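Local coordinates for protein leucine aminopeptidase A1, chloroplastic (PDB 5D8N) that removes N-terminal amino acids, preferably leucine, from peptides as a magnesium-dependent homohexamer of the M17 family, and is also assigned protein-folding chaperone activity, at residues I32-T37 against R201-A206; A145-L150 against L191-G196. The protein carries 1 engineered substitution. All coordinates share one frame; numbering follows the deposited sequence.

Contact 1 of 2, residues I32-T37 against R201-A206. With MG (magnesium ion), chain G.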
ATOM      1  N   ILE A  32       9.692  -3.657  53.612  1.00 28.61           N
ATOM      2  CA  ILE A  32       8.591  -4.631  53.590  1.00 29.08           C
ATOM      3  C   ILE A  32       8.779  -5.638  54.715  1.00 30.36           C
ATOM      4  O   ILE A  32       9.849  -6.224  54.879  1.00 34.30           O
ATOM      5  CB  ILE A  32       8.552  -5.408  52.258  1.00 26.06           C
ATOM      6  CG1 ILE A  32       8.478  -4.429  51.108  1.00 30.43           C
ATOM      7  CG2 ILE A  32       7.374  -6.368  52.249  1.00 24.89           C
ATOM      8  CD1 ILE A  32       8.406  -5.093  49.758  1.00 30.04           C
ATOM      9  N   GLY A  33       7.716  -5.875  55.464  1.00 33.39           N
ATOM     10  CA  GLY A  33       7.777  -6.853  56.534  1.00 32.40           C
ATOM     11  C   GLY A  33       6.438  -7.504  56.742  1.00 34.06           C
ATOM     12  O   GLY A  33       5.386  -6.935  56.401  1.00 34.91           O
ATOM     13  N   ALA A  34       6.488  -8.739  57.233  1.00 31.55           N
ATOM     14  CA  ALA A  34       5.281  -9.457  57.610  1.00 32.75           C
ATOM     15  C   ALA A  34       5.074  -9.301  59.116  1.00 38.67           C
ATOM     16  O   ALA A  34       6.057  -9.357  59.856  1.00 36.46           O
ATOM     17  CB  ALA A  34       5.418 -10.919  57.246  1.00 30.70           C
ATOM     18  N   LYS A  35       3.888  -8.828  59.506  1.00 43.30           N
ATOM     19  CA  LYS A  35       3.572  -8.477  60.901  1.00 43.23           C
ATOM     20  C   LYS A  35       2.406  -9.316  61.392  1.00 40.22           C
ATOM     21  O   LYS A  35       1.550  -9.707  60.600  1.00 38.36           O
ATOM     22  CB  LYS A  35       3.177  -7.004  61.081  1.00 42.68           C
ATOM     23  CG  LYS A  35       4.059  -5.974  60.409  1.00 43.34           C
ATOM     24  CD  LYS A  35       5.424  -5.896  61.064  1.00 51.40           C
ATOM     25  CE  LYS A  35       6.246  -4.762  60.474  1.00 58.39           C
ATOM     26  NZ  LYS A  35       7.662  -4.838  60.931  1.00 66.79           N
ATOM     27  N   ASP A  36       2.330  -9.494  62.709  1.00 45.47           N
ATOM     28  CA  ASP A  36       1.238 -10.255  63.332  1.00 54.97           C
ATOM     29  C   ASP A  36       0.140  -9.329  63.864  1.00 51.55           C
ATOM     30  O   ASP A  36      -0.831  -9.789  64.457  1.00 49.71           O
ATOM     31  CB  ASP A  36       1.741 -11.211  64.435  1.00 60.98           C
ATOM     32  CG  ASP A  36       2.485 -10.502  65.560  1.00 65.38           C
ATOM     33  OD1 ASP A  36       2.395  -9.259  65.695  1.00 52.93           O
ATOM     34  OD2 ASP A  36       3.157 -11.218  66.340  1.00 76.68           O
ATOM     35  N   THR A  37       0.284  -8.033  63.597  1.00 48.64           N
ATOM     36  CA  THR A  37      -0.713  -7.037  63.954  1.00 43.68           C
ATOM     37  C   THR A  37      -2.082  -7.411  63.405  1.00 40.19           C
ATOM     38  O   THR A  37      -2.237  -7.721  62.229  1.00 41.08           O
ATOM     39  CB  THR A  37      -0.369  -5.660  63.361  1.00 47.38           C
ATOM     40  OG1 THR A  37       0.988  -5.323  63.643  1.00 45.52           O
ATOM     41  CG2 THR A  37      -1.317  -4.576  63.885  1.00 49.00           C
ATOM     42  N   ARG A 201      12.290 -14.631  54.449  1.00 30.27           N
ATOM     43  CA  ARG A 201      13.156 -15.131  53.379  1.00 33.73           C
ATOM     44  C   ARG A 201      12.444 -15.065  52.026  1.00 29.76           C
ATOM     45  O   ARG A 201      13.057 -14.772  50.996  1.00 29.35           O
ATOM     46  CB  ARG A 201      13.651 -16.562  53.630  1.00 35.32           C
ATOM     47  CG  ARG A 201      14.785 -16.639  54.651  1.00 42.98           C
ATOM     48  CD  ARG A 201      15.489 -17.999  54.670  1.00 43.47           C
ATOM     49  NE  ARG A 201      14.610 -19.098  55.084  1.00 45.78           N
ATOM     50  CZ  ARG A 201      14.375 -19.437  56.352  1.00 47.46           C
ATOM     51  NH1 ARG A 201      14.901 -18.725  57.345  1.00 43.86           N
ATOM     52  NH2 ARG A 201      13.540 -20.429  56.621  1.00 46.58           N
ATOM     53  N   LYS A 202      11.170 -15.424  52.017  1.00 26.14           N
ATOM     54  CA  LYS A 202      10.433 -15.465  50.771  1.00 26.65           C
ATOM     55  C   LYS A 202      10.194 -14.050  50.231  1.00 26.01           C
ATOM     56  O   LYS A 202      10.280 -13.803  49.028  1.00 28.29           O
ATOM     57  CB  LYS A 202       9.104 -16.177  50.988  1.00 30.29           C
ATOM     58  CG  LYS A 202       8.438 -16.606  49.686  1.00 41.08           C
ATOM     59  CD  LYS A 202       9.072 -17.841  49.060  1.00 47.56           C
ATOM     60  CE  LYS A 202       8.514 -18.075  47.659  1.00 56.25           C
ATOM     61  NZ  LYS A 202       9.122 -19.258  46.980  1.00 58.43           N
ATOM     62  N   ILE A 203       9.939 -13.116  51.132  1.00 23.58           N
ATOM     63  CA  ILE A 203       9.767 -11.732  50.766  1.00 25.05           C
ATOM     64  C   ILE A 203      11.075 -11.211  50.185  1.00 27.22           C
ATOM     65  O   ILE A 203      11.056 -10.465  49.209  1.00 28.31           O
ATOM     66  CB  ILE A 203       9.285 -10.874  51.953  1.00 24.43           C
ATOM     67  CG1 ILE A 203       7.823 -11.198  52.272  1.00 25.18           C
ATOM     68  CG2 ILE A 203       9.448  -9.383  51.692  1.00 25.54           C
ATOM     69  CD1 ILE A 203       7.370 -10.658  53.613  1.00 25.93           C
ATOM     70  N   LYS A 204      12.189 -11.575  50.804  1.00 25.91           N
ATOM     71  CA  LYS A 204      13.496 -11.131  50.368  1.00 26.45           C
ATOM     72  C   LYS A 204      13.784 -11.669  48.948  1.00 25.14           C
ATOM     73  O   LYS A 204      14.384 -10.978  48.109  1.00 23.07           O
ATOM     74  CB  LYS A 204      14.539 -11.613  51.369  1.00 30.98           C
ATOM     75  CG  LYS A 204      15.812 -10.799  51.396  1.00 42.60           C
ATOM     76  CD  LYS A 204      15.656  -9.444  52.058  1.00 53.81           C
ATOM     77  CE  LYS A 204      16.986  -8.976  52.631  1.00 70.92           C
ATOM     78  NZ  LYS A 204      18.132  -9.048  51.672  1.00 76.56           N
ATOM     79  N   TYR A 205      13.461 -12.936  48.727  1.00 24.13           N
ATOM     80  CA  TYR A 205      13.603 -13.547  47.414  1.00 25.82           C
ATOM     81  C   TYR A 205      12.846 -12.703  46.395  1.00 23.78           C
ATOM     82  O   TYR A 205      13.400 -12.365  45.348  1.00 22.85           O
ATOM     83  CB  TYR A 205      13.087 -14.995  47.418  1.00 28.80           C
ATOM     84  CG  TYR A 205      12.852 -15.623  46.047  1.00 30.01           C
ATOM     85  CD1 TYR A 205      13.901 -16.096  45.262  1.00 36.29           C
ATOM     86  CD2 TYR A 205      11.573 -15.857  45.592  1.00 29.58           C
ATOM     87  CE1 TYR A 205      13.680 -16.625  43.995  1.00 33.43           C
ATOM     88  CE2 TYR A 205      11.342 -16.462  44.369  1.00 28.51           C
ATOM     89  CZ  TYR A 205      12.395 -16.804  43.557  1.00 31.80           C
ATOM     90  OH  TYR A 205      12.149 -17.402  42.331  1.00 34.07           O
ATOM     91  N   ALA A 206      11.599 -12.368  46.716  1.00 22.43           N
ATOM     92  CA  ALA A 206      10.754 -11.593  45.809  1.00 22.52           C
ATOM     93  C   ALA A 206      11.423 -10.252  45.528  1.00 22.92           C
ATOM     94  O   ALA A 206      11.447  -9.776  44.385  1.00 24.16           O
ATOM     95  CB  ALA A 206       9.365 -11.372  46.393  1.00 21.45           C
TER
HETATM   96 MG    MG G 604      12.200  -6.148  54.491  1.00 47.63          MG
HETATM   97  O   HOH W   1      12.362  -4.689  52.869  1.00 30.34           O
HETATM   98  O   HOH W   2      12.070  -4.502  55.811  1.00 42.52           O
HETATM   99  O   HOH W   3      14.383  -6.069  55.183  1.00 44.06           O
HETATM  100  O   HOH W   4      11.560  -7.744  56.370  1.00 40.74           O
HETATM  101  O   HOH W   5      12.458  -7.620  53.380  1.00 37.09           O
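In the mixed sheet of the N-terminal, macro-like domain of this M17 aminopeptidase, strand 31-35 is an outermost strand of the sheet within this chain, and helix 197-221 packs against it through I32, A34 and I203. The strand pairs in parallel with strand 187-191 through backbone bonds of G33 and K35. The CB atoms of I32 and A34 point to the helix. I203 reaches back from the helix and divides its two branches between them. Its CG2 meets CG2 of I32 at 3.7 Å, methyl against methyl. The same I203 CG2 lies 4.1 Å from I32 CB. The other branch ends in CD1, which lies 4.1 Å from CB of A34. In I203, CG1 is anti to the carbonyl carbon (chi1 -72°), and an extended chi2 of 166° carries CD1 out to the alanine. The two isoleucine side chains cross at a slant. All three residues are buried, and no hydrogen bond joins the two segments. Cutting I203 back to an alanine removes both branches, and is likely to leave a gap facing I32 CG2 and A34 CB. A polar link lies nearby: E200 of the same helix accepts a hydrogen bond from the backbone N of A34. Y205 of helix 197-221 touches helix 519-527, and its hydroxyl is hydrogen-bonded to E524. The strand also holds a magnesium ion, apart from the catalytic metal sites. I32 O is its one protein ligand here, at 2.4 Å, and five waters complete six-fold coordination. One of them, water 1, binds the magnesium at 2.2 Å and accepts a hydrogen bond from I32 N at 3.0 Å.

Contact 2 of 2, residues A145-L150 against L191-G196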
ATOM      1  N   ALA A 145      -9.018 -10.843  52.835  1.00 33.98           N
ATOM      2  CA  ALA A 145     -10.223 -10.871  53.646  1.00 36.44           C
ATOM      3  C   ALA A 145     -10.395 -12.253  54.250  1.00 41.20           C
ATOM      4  O   ALA A 145     -10.983 -12.382  55.325  1.00 43.19           O
ATOM      5  CB  ALA A 145     -11.447 -10.505  52.834  1.00 37.15           C
ATOM      6  N   SER A 146      -9.907 -13.284  53.569  0.50 39.99           N
ATOM      7  CA  SER A 146      -9.949 -14.615  54.157  0.50 41.08           C
ATOM      8  C   SER A 146      -8.713 -15.448  53.835  0.50 41.21           C
ATOM      9  O   SER A 146      -8.239 -15.504  52.699  0.50 40.15           O
ATOM     10  CB  SER A 146     -11.230 -15.364  53.774  0.50 40.89           C
ATOM     11  OG  SER A 146     -11.308 -15.562  52.375  0.50 41.46           O
ATOM     12  N   THR A 147      -8.186 -16.060  54.892  1.00 42.50           N
ATOM     13  CA  THR A 147      -7.115 -17.053  54.810  1.00 46.95           C
ATOM     14  C   THR A 147      -7.536 -18.460  55.264  1.00 55.86           C
ATOM     15  O   THR A 147      -6.678 -19.331  55.419  1.00 50.82           O
ATOM     16  CB  THR A 147      -5.919 -16.592  55.676  1.00 46.22           C
ATOM     17  OG1 THR A 147      -6.345 -16.388  57.034  1.00 40.50           O
ATOM     18  CG2 THR A 147      -5.335 -15.263  55.131  1.00 43.72           C
ATOM     19  N   ASP A 148      -8.836 -18.729  55.409  1.00 64.31           N
ATOM     20  CA  ASP A 148      -9.289 -20.066  55.821  1.00 69.43           C
ATOM     21  C   ASP A 148      -8.927 -21.191  54.850  1.00 59.06           C
ATOM     22  O   ASP A 148      -9.010 -21.039  53.624  1.00 51.41           O
ATOM     23  CB  ASP A 148     -10.802 -20.102  56.100  1.00 82.58           C
ATOM     24  CG  ASP A 148     -11.175 -19.492  57.447  1.00 91.56           C
ATOM     25  OD1 ASP A 148     -10.286 -19.312  58.313  1.00 76.20           O
ATOM     26  OD2 ASP A 148     -12.373 -19.173  57.627  1.00104.23           O
ATOM     27  N   GLY A 149      -8.438 -22.294  55.416  1.00 51.25           N
ATOM     28  CA  GLY A 149      -8.071 -23.450  54.614  1.00 48.95           C
ATOM     29  C   GLY A 149      -6.727 -23.356  53.912  1.00 50.35           C
ATOM     30  O   GLY A 149      -6.345 -24.294  53.210  1.00 51.15           O
ATOM     31  N   LEU A 150      -5.996 -22.258  54.095  1.00 52.08           N
ATOM     32  CA  LEU A 150      -4.702 -22.074  53.427  1.00 48.03           C
ATOM     33  C   LEU A 150      -3.575 -22.593  54.313  1.00 44.06           C
ATOM     34  O   LEU A 150      -3.472 -22.192  55.470  1.00 42.66           O
ATOM     35  CB  LEU A 150      -4.428 -20.596  53.113  1.00 48.56           C
ATOM     36  CG  LEU A 150      -5.301 -19.925  52.055  1.00 49.83           C
ATOM     37  CD1 LEU A 150      -4.841 -18.488  51.869  1.00 47.51           C
ATOM     38  CD2 LEU A 150      -5.276 -20.670  50.729  1.00 55.81           C
ATOM     39  N   LEU A 191      -0.050  -8.405  56.351  1.00 32.53           N
ATOM     40  CA  LEU A 191      -0.760  -8.848  57.544  1.00 31.67           C
ATOM     41  C   LEU A 191      -1.555 -10.122  57.286  1.00 31.66           C
ATOM     42  O   LEU A 191      -1.972 -10.411  56.156  1.00 30.68           O
ATOM     43  CB  LEU A 191      -1.730  -7.769  58.030  1.00 32.79           C
ATOM     44  CG  LEU A 191      -1.192  -6.342  58.189  1.00 32.91           C
ATOM     45  CD1 LEU A 191      -2.303  -5.414  58.682  1.00 35.10           C
ATOM     46  CD2 LEU A 191       0.008  -6.306  59.122  1.00 30.75           C
ATOM     47  N   GLY A 192      -1.664 -10.924  58.342  1.00 32.41           N
ATOM     48  CA  GLY A 192      -2.548 -12.087  58.352  1.00 31.76           C
ATOM     49  C   GLY A 192      -1.943 -13.339  57.738  1.00 34.04           C
ATOM     50  O   GLY A 192      -2.673 -14.301  57.508  1.00 33.59           O
ATOM     51  N   LEU A 193      -0.715 -13.243  57.227  1.00 30.83           N
ATOM     52  CA  LEU A 193      -0.198 -14.321  56.410  1.00 34.67           C
ATOM     53  C   LEU A 193       1.006 -15.003  57.073  1.00 34.93           C
ATOM     54  O   LEU A 193       1.638 -15.864  56.456  1.00 32.96           O
ATOM     55  CB  LEU A 193       0.167 -13.828  55.003  1.00 33.78           C
ATOM     56  CG  LEU A 193      -0.990 -13.344  54.125  1.00 35.66           C
ATOM     57  CD1 LEU A 193      -0.496 -12.730  52.815  1.00 31.21           C
ATOM     58  CD2 LEU A 193      -1.964 -14.472  53.815  1.00 36.71           C
ATOM     59  N   GLY A 194       1.306 -14.633  58.314  1.00 34.85           N
ATOM     60  CA  GLY A 194       2.385 -15.259  59.069  1.00 34.56           C
ATOM     61  C   GLY A 194       3.506 -14.279  59.343  1.00 35.55           C
ATOM     62  O   GLY A 194       3.493 -13.162  58.827  1.00 32.38           O
ATOM     63  N   THR A 195       4.382 -14.644  60.274  1.00 36.99           N
ATOM     64  CA  THR A 195       5.579 -13.858  60.606  1.00 38.92           C
ATOM     65  C   THR A 195       6.763 -14.785  60.805  1.00 34.83           C
ATOM     66  O   THR A 195       6.627 -15.993  60.753  1.00 36.32           O
ATOM     67  CB  THR A 195       5.446 -13.070  61.929  1.00 39.72           C
ATOM     68  OG1 THR A 195       5.155 -13.984  62.993  1.00 45.08           O
ATOM     69  CG2 THR A 195       4.341 -12.035  61.831  1.00 40.16           C
ATOM     70  N   GLY A 196       7.940 -14.204  60.977  1.00 33.67           N
ATOM     71  CA  GLY A 196       9.133 -14.981  61.278  1.00 34.21           C
ATOM     72  C   GLY A 196      10.061 -15.195  60.097  1.00 38.81           C
ATOM     73  O   GLY A 196       9.784 -14.736  58.987  1.00 37.33           O
TER
HETATM   74  O   HOH W   6      -5.201 -14.602  58.830  1.00 53.99           O
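T147 and L193 face each other methyl to methyl across two loops at one end of the N-terminal domain's sheet. CG2 of T147 lies 3.7 Å from CD2 of L193, and the two side chains run at an angle to one another. The CB of T147 points to the facing loop. L193 leaves its backbone more to the flank, and its CD2 branch then closes the distance. The two branches of T147 have different tasks. CG2 is anti to the carbonyl carbon, with OG1 at chi1 57°, and this sets the methyl against L193 while the hydroxyl faces a water. The methyl also touches the backbone of the other loop, 3.7 Å from G192 O. That oxygen has a polar partner as well. Water 6 donates a hydrogen bond to G192 O at 2.9 Å and pairs with T147 OG1 at 2.8 Å. It bridges the loops where no direct hydrogen bond does. T147 also begins a type II beta turn that ends at L150, with L150 N bonded to T147 O at 3.3 Å. G149 takes the positive phi of the turn's third position (79°). The turn lies in the loop between strand 139-144 and helix 152-170. The facing loop leads from strand 187-191 to helix 197-221, and G196 is the N-cap of that helix. L193 is buried, and it also packs on L144 of strand 139-144 and on K155, A159 and I162 of helix 152-170. T147, itself partly exposed, thus adds a small apolar touch beside this packing. The chemistry is mixed and light: one methyl pair and one bridging water join the loops, which suggests that this contact alone ties them lightly.

How the contacts relate
Contact 1 is core packing, and contact 2 lies nearer the surface and is only partly buried. Both lie at the sheet of the N-terminal domain, and both involve the chain around helix 197-221: contact 1 uses the helix itself, contact 2 the loop leading into it. Contact 2 is nested in the chain loop that contact 1 closes, with centres about 12 Å apart. They also meet directly, A34 CB lying 3.4 Å from G194 O. Contact 1 joins helix to strand by aliphatic groups alone. Contact 2 joins loop to loop, and there a water supplements a smaller apolar touch. The buried area is 126 Å² in contact 1 and 91 Å² in contact 2.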